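Local coordinates for 11R-lipoxygenase (PDB 3VF1), which probably oxygenates polyunsaturated fatty acids with a non-heme iron at its active site, under regulation by calcium, at residues E249-D254 with A375-R380; N284-K289 with N359-P364. All coordinates share one frame; numbering follows the deposited sequence.

Interaction 1 of 2, residues E249-D254 with A375-R380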
ATOM      1  N   GLU A 249      19.548  18.609  -6.740  1.00 34.28           N
ATOM      2  CA  GLU A 249      20.684  19.360  -6.222  1.00 34.71           C
ATOM      3  C   GLU A 249      21.807  18.461  -5.702  1.00 37.87           C
ATOM      4  O   GLU A 249      22.918  18.936  -5.466  1.00 39.08           O
ATOM      5  CB  GLU A 249      20.212  20.279  -5.094  1.00 36.68           C
ATOM      6  CG  GLU A 249      18.989  21.113  -5.446  1.00 44.66           C
ATOM      7  CD  GLU A 249      18.285  21.668  -4.219  1.00 59.26           C
ATOM      8  OE1 GLU A 249      18.222  20.955  -3.193  1.00 58.03           O
ATOM      9  OE2 GLU A 249      17.795  22.818  -4.280  1.00 67.58           O
ATOM     10  N   TYR A 250      21.523  17.173  -5.522  1.00 35.94           N
ATOM     11  CA  TYR A 250      22.474  16.272  -4.871  1.00 33.51           C
ATOM     12  C   TYR A 250      22.771  14.981  -5.641  1.00 33.70           C
ATOM     13  O   TYR A 250      23.711  14.263  -5.298  1.00 35.18           O
ATOM     14  CB  TYR A 250      21.949  15.883  -3.485  1.00 35.10           C
ATOM     15  CG  TYR A 250      21.940  17.001  -2.465  1.00 34.98           C
ATOM     16  CD1 TYR A 250      23.072  17.293  -1.717  1.00 36.10           C
ATOM     17  CD2 TYR A 250      20.793  17.748  -2.235  1.00 34.80           C
ATOM     18  CE1 TYR A 250      23.067  18.304  -0.777  1.00 35.72           C
ATOM     19  CE2 TYR A 250      20.778  18.765  -1.298  1.00 38.32           C
ATOM     20  CZ  TYR A 250      21.919  19.039  -0.572  1.00 40.19           C
ATOM     21  OH  TYR A 250      21.911  20.046   0.367  1.00 39.93           O
ATOM     22  N   TRP A 251      21.985  14.683  -6.671  1.00 30.67           N
ATOM     23  CA  TRP A 251      21.992  13.351  -7.279  1.00 29.32           C
ATOM     24  C   TRP A 251      23.379  12.853  -7.706  1.00 31.44           C
ATOM     25  O   TRP A 251      23.621  11.647  -7.734  1.00 30.99           O
ATOM     26  CB  TRP A 251      21.034  13.298  -8.472  1.00 30.20           C
ATOM     27  CG  TRP A 251      21.559  13.964  -9.702  1.00 30.78           C
ATOM     28  CD1 TRP A 251      21.538  15.299  -9.989  1.00 31.68           C
ATOM     29  CD2 TRP A 251      22.178  13.323 -10.822  1.00 30.92           C
ATOM     30  NE1 TRP A 251      22.108  15.528 -11.218  1.00 32.43           N
ATOM     31  CE2 TRP A 251      22.510  14.329 -11.750  1.00 30.39           C
ATOM     32  CE3 TRP A 251      22.486  11.994 -11.129  1.00 29.21           C
ATOM     33  CZ2 TRP A 251      23.135  14.051 -12.962  1.00 32.96           C
ATOM     34  CZ3 TRP A 251      23.106  11.718 -12.334  1.00 28.46           C
ATOM     35  CH2 TRP A 251      23.423  12.741 -13.236  1.00 30.19           C
ATOM     36  N   ARG A 252      24.284  13.768  -8.039  1.00 33.09           N
ATOM     37  CA  ARG A 252      25.617  13.380  -8.501  1.00 32.88           C
ATOM     38  C   ARG A 252      26.517  12.921  -7.353  1.00 32.93           C
ATOM     39  O   ARG A 252      27.502  12.221  -7.573  1.00 35.12           O
ATOM     40  CB  ARG A 252      26.293  14.543  -9.232  1.00 37.54           C
ATOM     41  CG  ARG A 252      25.579  15.006 -10.495  1.00 38.75           C
ATOM     42  CD  ARG A 252      26.078  16.381 -10.918  1.00 39.37           C
ATOM     43  NE  ARG A 252      25.373  16.911 -12.086  1.00 43.04           N
ATOM     44  CZ  ARG A 252      25.815  16.847 -13.341  1.00 40.54           C
ATOM     45  NH1 ARG A 252      26.975  16.271 -13.632  1.00 35.44           N
ATOM     46  NH2 ARG A 252      25.087  17.369 -14.317  1.00 43.79           N
ATOM     47  N   ASP A 253      26.174  13.317  -6.131  1.00 30.81           N
ATOM     48  CA  ASP A 253      27.010  13.041  -4.967  1.00 29.91           C
ATOM     49  C   ASP A 253      26.940  11.568  -4.557  1.00 29.35           C
ATOM     50  O   ASP A 253      25.855  11.025  -4.348  1.00 29.45           O
ATOM     51  CB  ASP A 253      26.578  13.928  -3.798  1.00 32.44           C
ATOM     52  CG  ASP A 253      27.604  13.973  -2.682  1.00 39.58           C
ATOM     53  OD1 ASP A 253      28.418  13.031  -2.573  1.00 41.71           O
ATOM     54  OD2 ASP A 253      27.595  14.955  -1.908  1.00 46.06           O
ATOM     55  N   ASP A 254      28.102  10.931  -4.439  1.00 26.06           N
ATOM     56  CA  ASP A 254      28.171   9.528  -4.033  1.00 27.01           C
ATOM     57  C   ASP A 254      27.504   9.285  -2.682  1.00 29.66           C
ATOM     58  O   ASP A 254      26.944   8.215  -2.445  1.00 28.48           O
ATOM     59  CB  ASP A 254      29.626   9.053  -3.976  1.00 27.93           C
ATOM     60  CG  ASP A 254      30.176   8.677  -5.342  1.00 30.38           C
ATOM     61  OD1 ASP A 254      29.391   8.618  -6.313  1.00 27.93           O
ATOM     62  OD2 ASP A 254      31.396   8.427  -5.443  1.00 30.38           O
ATOM     63  N   ALA A 375      27.862   4.245 -14.878  1.00 24.15           N
ATOM     64  CA  ALA A 375      27.719   2.996 -14.141  1.00 25.18           C
ATOM     65  C   ALA A 375      26.642   3.119 -13.067  1.00 26.46           C
ATOM     66  O   ALA A 375      25.830   2.214 -12.884  1.00 24.82           O
ATOM     67  CB  ALA A 375      29.046   2.597 -13.516  1.00 27.64           C
ATOM     68  N   LYS A 376      26.637   4.247 -12.362  1.00 23.07           N
ATOM     69  CA  LYS A 376      25.668   4.478 -11.297  1.00 23.92           C
ATOM     70  C   LYS A 376      24.244   4.560 -11.839  1.00 25.29           C
ATOM     71  O   LYS A 376      23.310   4.051 -11.221  1.00 25.67           O
ATOM     72  CB  LYS A 376      26.016   5.752 -10.524  1.00 22.52           C
ATOM     73  CG  LYS A 376      27.251   5.615  -9.643  1.00 25.96           C
ATOM     74  CD  LYS A 376      27.449   6.826  -8.745  1.00 24.49           C
ATOM     75  CE  LYS A 376      27.705   8.095  -9.544  1.00 24.30           C
ATOM     76  NZ  LYS A 376      27.949   9.266  -8.657  1.00 27.58           N
ATOM     77  N   LEU A 377      24.078   5.199 -12.992  1.00 24.81           N
ATOM     78  CA  LEU A 377      22.759   5.348 -13.595  1.00 24.29           C
ATOM     79  C   LEU A 377      22.146   3.992 -13.919  1.00 24.68           C
ATOM     80  O   LEU A 377      20.947   3.791 -13.742  1.00 26.69           O
ATOM     81  CB  LEU A 377      22.837   6.206 -14.859  1.00 24.98           C
ATOM     82  CG  LEU A 377      23.126   7.692 -14.622  1.00 28.24           C
ATOM     83  CD1 LEU A 377      23.477   8.393 -15.927  1.00 26.55           C
ATOM     84  CD2 LEU A 377      21.937   8.368 -13.958  1.00 25.45           C
ATOM     85  N   TRP A 378      22.973   3.063 -14.388  1.00 25.98           N
ATOM     86  CA  TRP A 378      22.495   1.731 -14.751  1.00 24.27           C
ATOM     87  C   TRP A 378      22.136   0.898 -13.524  1.00 23.93           C
ATOM     88  O   TRP A 378      21.268   0.029 -13.592  1.00 24.62           O
ATOM     89  CB  TRP A 378      23.536   1.001 -15.601  1.00 24.99           C
ATOM     90  CG  TRP A 378      23.504   1.398 -17.051  1.00 28.78           C
ATOM     91  CD1 TRP A 378      24.276   2.344 -17.664  1.00 29.07           C
ATOM     92  CD2 TRP A 378      22.648   0.860 -18.067  1.00 29.51           C
ATOM     93  NE1 TRP A 378      23.955   2.425 -18.996  1.00 30.48           N
ATOM     94  CE2 TRP A 378      22.959   1.526 -19.269  1.00 30.65           C
ATOM     95  CE3 TRP A 378      21.651  -0.119 -18.075  1.00 31.50           C
ATOM     96  CZ2 TRP A 378      22.307   1.243 -20.467  1.00 30.11           C
ATOM     97  CZ3 TRP A 378      21.005  -0.398 -19.267  1.00 31.66           C
ATOM     98  CH2 TRP A 378      21.337   0.279 -20.445  1.00 30.67           C
ATOM     99  N   LEU A 379      22.798   1.166 -12.404  1.00 25.92           N
ATOM    100  CA  LEU A 379      22.484   0.481 -11.154  1.00 25.29           C
ATOM    101  C   LEU A 379      21.129   0.945 -10.624  1.00 24.95           C
ATOM    102  O   LEU A 379      20.323   0.139 -10.163  1.00 27.68           O
ATOM    103  CB  LEU A 379      23.575   0.739 -10.112  1.00 25.80           C
ATOM    104  CG  LEU A 379      23.396   0.039  -8.763  1.00 25.50           C
ATOM    105  CD1 LEU A 379      23.433  -1.473  -8.919  1.00 24.18           C
ATOM    106  CD2 LEU A 379      24.464   0.500  -7.780  1.00 25.20           C
ATOM    107  N   ARG A 380      20.883   2.249 -10.696  1.00 22.95           N
ATOM    108  CA  ARG A 380      19.618   2.818 -10.249  1.00 25.18           C
ATOM    109  C   ARG A 380      18.465   2.378 -11.144  1.00 25.07           C
ATOM    110  O   ARG A 380      17.352   2.152 -10.671  1.00 26.24           O
ATOM    111  CB  ARG A 380      19.700   4.345 -10.230  1.00 27.20           C
ATOM    112  CG  ARG A 380      20.659   4.897  -9.194  1.00 32.57           C
ATOM    113  CD  ARG A 380      20.152   4.639  -7.785  1.00 31.88           C
ATOM    114  NE  ARG A 380      18.897   5.339  -7.517  1.00 35.87           N
ATOM    115  CZ  ARG A 380      18.083   5.061  -6.503  1.00 36.95           C
ATOM    116  NH1 ARG A 380      18.374   4.085  -5.652  1.00 34.76           N
ATOM    117  NH2 ARG A 380      16.965   5.756  -6.345  1.00 36.98           N
TER
HETATM  118  O   HOH W   1      25.137   9.592  -8.681  1.00 28.25           O

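Interaction 2 of 2, residues N284-K289 with N359-P364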
ATOM      1  N   ASN A 284      40.975  -5.711  -4.030  1.00 35.48           N
ATOM      2  CA  ASN A 284      41.338  -4.624  -3.132  1.00 35.45           C
ATOM      3  C   ASN A 284      41.958  -3.442  -3.871  1.00 36.20           C
ATOM      4  O   ASN A 284      41.696  -2.287  -3.534  1.00 36.61           O
ATOM      5  CB  ASN A 284      42.298  -5.138  -2.057  1.00 35.19           C
ATOM      6  CG  ASN A 284      42.675  -4.071  -1.050  1.00 41.69           C
ATOM      7  OD1 ASN A 284      41.845  -3.627  -0.258  1.00 39.54           O
ATOM      8  ND2 ASN A 284      43.940  -3.663  -1.065  1.00 44.31           N
ATOM      9  N   GLU A 285      42.773  -3.733  -4.881  1.00 37.22           N
ATOM     10  CA  GLU A 285      43.454  -2.686  -5.641  1.00 42.74           C
ATOM     11  C   GLU A 285      42.452  -1.700  -6.233  1.00 36.89           C
ATOM     12  O   GLU A 285      42.746  -0.518  -6.387  1.00 35.49           O
ATOM     13  CB  GLU A 285      44.324  -3.300  -6.751  1.00 43.11           C
ATOM     14  CG  GLU A 285      43.815  -3.098  -8.188  1.00 53.56           C
ATOM     15  CD  GLU A 285      43.553  -4.409  -8.921  1.00 60.11           C
ATOM     16  OE1 GLU A 285      44.038  -5.463  -8.457  1.00 60.41           O
ATOM     17  OE2 GLU A 285      42.860  -4.382  -9.962  1.00 55.93           O
ATOM     18  N   MET A 286      41.264  -2.197  -6.560  1.00 35.17           N
ATOM     19  CA  MET A 286      40.260  -1.391  -7.236  1.00 35.34           C
ATOM     20  C   MET A 286      39.634  -0.358  -6.303  1.00 33.24           C
ATOM     21  O   MET A 286      39.231   0.711  -6.743  1.00 33.81           O
ATOM     22  CB  MET A 286      39.157  -2.287  -7.805  1.00 35.21           C
ATOM     23  CG  MET A 286      39.643  -3.354  -8.772  1.00 37.68           C
ATOM     24  SD  MET A 286      38.333  -4.513  -9.204  1.00 37.16           S
ATOM     25  CE  MET A 286      39.157  -5.538 -10.417  1.00 40.44           C
ATOM     26  N   VAL A 287      39.567  -0.665  -5.013  1.00 32.31           N
ATOM     27  CA  VAL A 287      38.760   0.135  -4.093  1.00 29.59           C
ATOM     28  C   VAL A 287      39.485   0.562  -2.820  1.00 28.64           C
ATOM     29  O   VAL A 287      38.892   1.211  -1.962  1.00 30.39           O
ATOM     30  CB  VAL A 287      37.504  -0.650  -3.668  1.00 28.05           C
ATOM     31  CG1 VAL A 287      36.638  -0.968  -4.880  1.00 27.61           C
ATOM     32  CG2 VAL A 287      37.900  -1.927  -2.944  1.00 29.09           C
ATOM     33  N   GLU A 288      40.760   0.214  -2.698  1.00 30.51           N
ATOM     34  CA  GLU A 288      41.474   0.401  -1.438  1.00 30.86           C
ATOM     35  C   GLU A 288      41.529   1.860  -0.980  1.00 30.86           C
ATOM     36  O   GLU A 288      41.332   2.146   0.200  1.00 32.09           O
ATOM     37  CB  GLU A 288      42.893  -0.162  -1.530  1.00 37.91           C
ATOM     38  CG  GLU A 288      43.629  -0.149  -0.200  1.00 47.04           C
ATOM     39  CD  GLU A 288      45.071  -0.595  -0.321  1.00 63.46           C
ATOM     40  OE1 GLU A 288      45.727  -0.241  -1.327  1.00 66.74           O
ATOM     41  OE2 GLU A 288      45.550  -1.304   0.592  1.00 69.47           O
ATOM     42  N   LYS A 289      41.798   2.779  -1.902  1.00 31.16           N
ATOM     43  CA  LYS A 289      41.935   4.190  -1.541  1.00 30.06           C
ATOM     44  C   LYS A 289      40.582   4.845  -1.264  1.00 29.21           C
ATOM     45  O   LYS A 289      40.522   5.979  -0.793  1.00 29.21           O
ATOM     46  CB  LYS A 289      42.694   4.960  -2.627  1.00 35.04           C
ATOM     47  CG  LYS A 289      44.212   4.831  -2.520  1.00 35.54           C
ATOM     48  CD  LYS A 289      44.932   5.506  -3.684  1.00 46.64           C
ATOM     49  CE  LYS A 289      44.881   7.029  -3.595  1.00 43.33           C
ATOM     50  NZ  LYS A 289      45.796   7.576  -2.549  1.00 46.23           N
ATOM     51  N   ASN A 359      32.172  -6.915 -19.584  1.00 49.62           N
ATOM     52  CA  ASN A 359      31.484  -6.757 -18.310  1.00 45.14           C
ATOM     53  C   ASN A 359      32.484  -6.612 -17.173  1.00 40.74           C
ATOM     54  O   ASN A 359      32.684  -7.534 -16.380  1.00 40.18           O
ATOM     55  CB  ASN A 359      30.575  -7.954 -18.045  1.00 40.73           C
ATOM     56  CG  ASN A 359      29.735  -7.777 -16.802  1.00 33.68           C
ATOM     57  OD1 ASN A 359      29.264  -6.681 -16.507  1.00 33.70           O
ATOM     58  ND2 ASN A 359      29.553  -8.855 -16.058  1.00 34.41           N
ATOM     59  N   SER A 360      33.109  -5.444 -17.099  1.00 38.67           N
ATOM     60  CA  SER A 360      34.161  -5.186 -16.128  1.00 36.56           C
ATOM     61  C   SER A 360      33.595  -4.610 -14.840  1.00 33.44           C
ATOM     62  O   SER A 360      32.403  -4.315 -14.749  1.00 33.64           O
ATOM     63  CB  SER A 360      35.153  -4.189 -16.712  1.00 37.68           C
ATOM     64  OG  SER A 360      34.508  -2.949 -16.951  1.00 40.49           O
ATOM     65  N   ILE A 361      34.463  -4.439 -13.849  1.00 30.85           N
ATOM     66  CA  ILE A 361      34.085  -3.792 -12.602  1.00 30.26           C
ATOM     67  C   ILE A 361      34.404  -2.301 -12.668  1.00 31.31           C
ATOM     68  O   ILE A 361      35.547  -1.912 -12.905  1.00 31.76           O
ATOM     69  CB  ILE A 361      34.807  -4.425 -11.402  1.00 31.08           C
ATOM     70  CG1 ILE A 361      34.393  -5.892 -11.268  1.00 28.85           C
ATOM     71  CG2 ILE A 361      34.489  -3.658 -10.127  1.00 29.02           C
ATOM     72  CD1 ILE A 361      35.066  -6.631 -10.135  1.00 32.03           C
ATOM     73  N   TRP A 362      33.380  -1.478 -12.460  1.00 31.89           N
ATOM     74  CA  TRP A 362      33.528  -0.029 -12.505  1.00 29.49           C
ATOM     75  C   TRP A 362      33.795   0.507 -11.107  1.00 29.84           C
ATOM     76  O   TRP A 362      33.281  -0.016 -10.123  1.00 29.01           O
ATOM     77  CB  TRP A 362      32.270   0.617 -13.083  1.00 27.28           C
ATOM     78  CG  TRP A 362      31.875   0.051 -14.409  1.00 30.81           C
ATOM     79  CD1 TRP A 362      31.144  -1.080 -14.632  1.00 32.13           C
ATOM     80  CD2 TRP A 362      32.189   0.586 -15.699  1.00 32.82           C
ATOM     81  NE1 TRP A 362      30.982  -1.281 -15.982  1.00 32.00           N
ATOM     82  CE2 TRP A 362      31.613  -0.271 -16.659  1.00 31.17           C
ATOM     83  CE3 TRP A 362      32.898   1.708 -16.138  1.00 35.19           C
ATOM     84  CZ2 TRP A 362      31.727  -0.044 -18.028  1.00 34.62           C
ATOM     85  CZ3 TRP A 362      33.009   1.931 -17.497  1.00 38.71           C
ATOM     86  CH2 TRP A 362      32.427   1.060 -18.426  1.00 38.21           C
ATOM     87  N   THR A 363      34.600   1.559 -11.028  1.00 30.37           N
ATOM     88  CA  THR A 363      35.053   2.084  -9.749  1.00 27.68           C
ATOM     89  C   THR A 363      35.503   3.534  -9.908  1.00 30.00           C
ATOM     90  O   THR A 363      36.220   3.863 -10.850  1.00 33.86           O
ATOM     91  CB  THR A 363      36.219   1.227  -9.213  1.00 30.24           C
ATOM     92  OG1 THR A 363      35.698   0.100  -8.499  1.00 36.31           O
ATOM     93  CG2 THR A 363      37.099   2.013  -8.298  1.00 28.04           C
ATOM     94  N   PRO A 364      35.084   4.413  -8.982  1.00 30.66           N
ATOM     95  CA  PRO A 364      35.408   5.841  -9.100  1.00 33.18           C
ATOM     96  C   PRO A 364      36.900   6.119  -8.946  1.00 32.06           C
ATOM     97  O   PRO A 364      37.381   7.175  -9.348  1.00 34.36           O
ATOM     98  CB  PRO A 364      34.618   6.474  -7.952  1.00 31.35           C
ATOM     99  CG  PRO A 364      34.469   5.384  -6.950  1.00 29.36           C
ATOM    100  CD  PRO A 364      34.343   4.118  -7.743  1.00 29.17           C
TER

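Interaction 1 of 2, residues E249-D254 with A375-R380
Lys376 reaches from the helix 369-410 to the carboxylate of Asp254, in the first turn of the helix 254-263. The two side chains cross at about a right angle. Lys376 NZ lies 2.8 Å from Asp254 OD1 in a salt bridge and meets that oxygen nearly along its C-O axis. The lysine chain is extended except at chi3 (-63°), where a bend carries the ammonium group in beside the carboxylate. Trp372 NE1 also donates to Asp254 OD1, so one carboxylate oxygen is gripped by two donors from the same helix.

The ammonium group has further oxygens around it. Lys376 NZ donates to a water 2.8 Å away, and this water in turn donates to the Trp251 carbonyl O at 2.7 Å. Arg252 O also lies 3.2 Å from Lys376 NZ. One carbonyl of the turn from Tyr250 to Asp253 thus lies near the charge, and another is reached through the water.

Beside this polar cluster is a small apolar contact. Leu377 CD2 comes obliquely to Trp251 CZ3 at 3.9 Å. The indole takes a chi1 of 76°, with CG between the backbone N and the carbonyl carbon, which swings its six-membered ring toward the leucine. Arg252 CG rests over one face of this indole, offset toward the rim, and Phe588 meets the ring at about 50°.

The buried ammonium is thus matched by a carboxylate, a water and nearby carbonyl oxygen. This setting would probably keep Lys376 protonated and Asp254 ionised. The charged pair joins the start of the helix 254-263 to the helix 369-410.

Interaction 2 of 2, residues N284-K289 with N359-P364
The side chains that meet across this contact, Met286 and Val287 with Ile361 and Thr363, are not flat; a thioether, a hydroxyl, methyl groups and the Met286 carbonyl do the touching. The aromatic ring of these segments belongs to Trp362, whose side chain leaves the backbone away from the helix 284-287. Ser360 OG sits 3.9 Å above one face of the Trp362 indole, offset toward the rim. Lys604 makes a cation-pi contact with the same ring, and Asp371 and Ala375 of the helix 369-410 touch the Trp362 side chain.

The neighbours Ile361 and Thr363 face the other way, as alternate residues of an extended chain do. Met286 runs straight out beyond CG (chi2 172°), which carries its sulfur to Ile361; the two side chains cross at about a right angle. Met286 SD lies 4.0 Å from Ile361 CD1 and the same distance from Ile361 CG2, so it rests against both branches of the isoleucine.

Thr363 turns both branches to use. OG1 lies beside its own backbone N (chi1 -85°) and donates to Ile347 O on the adjoining strand 344-350. Val287 CG1 lies 3.9 Å from Thr363 OG1, the two side chains crossing at about a right angle. The methyl Thr363 CG2 is modelled close to Met286 O, though the exact separation is doubtful.

Replacing Thr363 with an alanine would probably leave the Ile347 carbonyl without its hydroxyl partner and open a gap beside Met286 and Val287.

No hydrogen bond links the two segments. The short helix is held against the sheet-edge strand 361-362 and the residue after it by van der Waals packing, while the threonine hydroxyl is spent within the sheet side of the contact.

From the N terminus, the chain passes first through 249-254 and then through 284-289. It next forms most of an antiparallel sheet before reaching 359-364, where interaction 2 closes a loop of 69 residues. Shortly afterwards it enters the helix 369-410, and interaction 1 closes the larger loop at 375-380. Interaction 2 is therefore nested inside interaction 1. Their centres are about 17 Å apart, yet they touch: Ala375 CB packs 3.8 Å from Trp362 CB. The strand 361-362, at one edge of the sheet, thus lies between the helix 284-287 and the helix 369-410, and the latter also receives the turn leading into the helix 254-263.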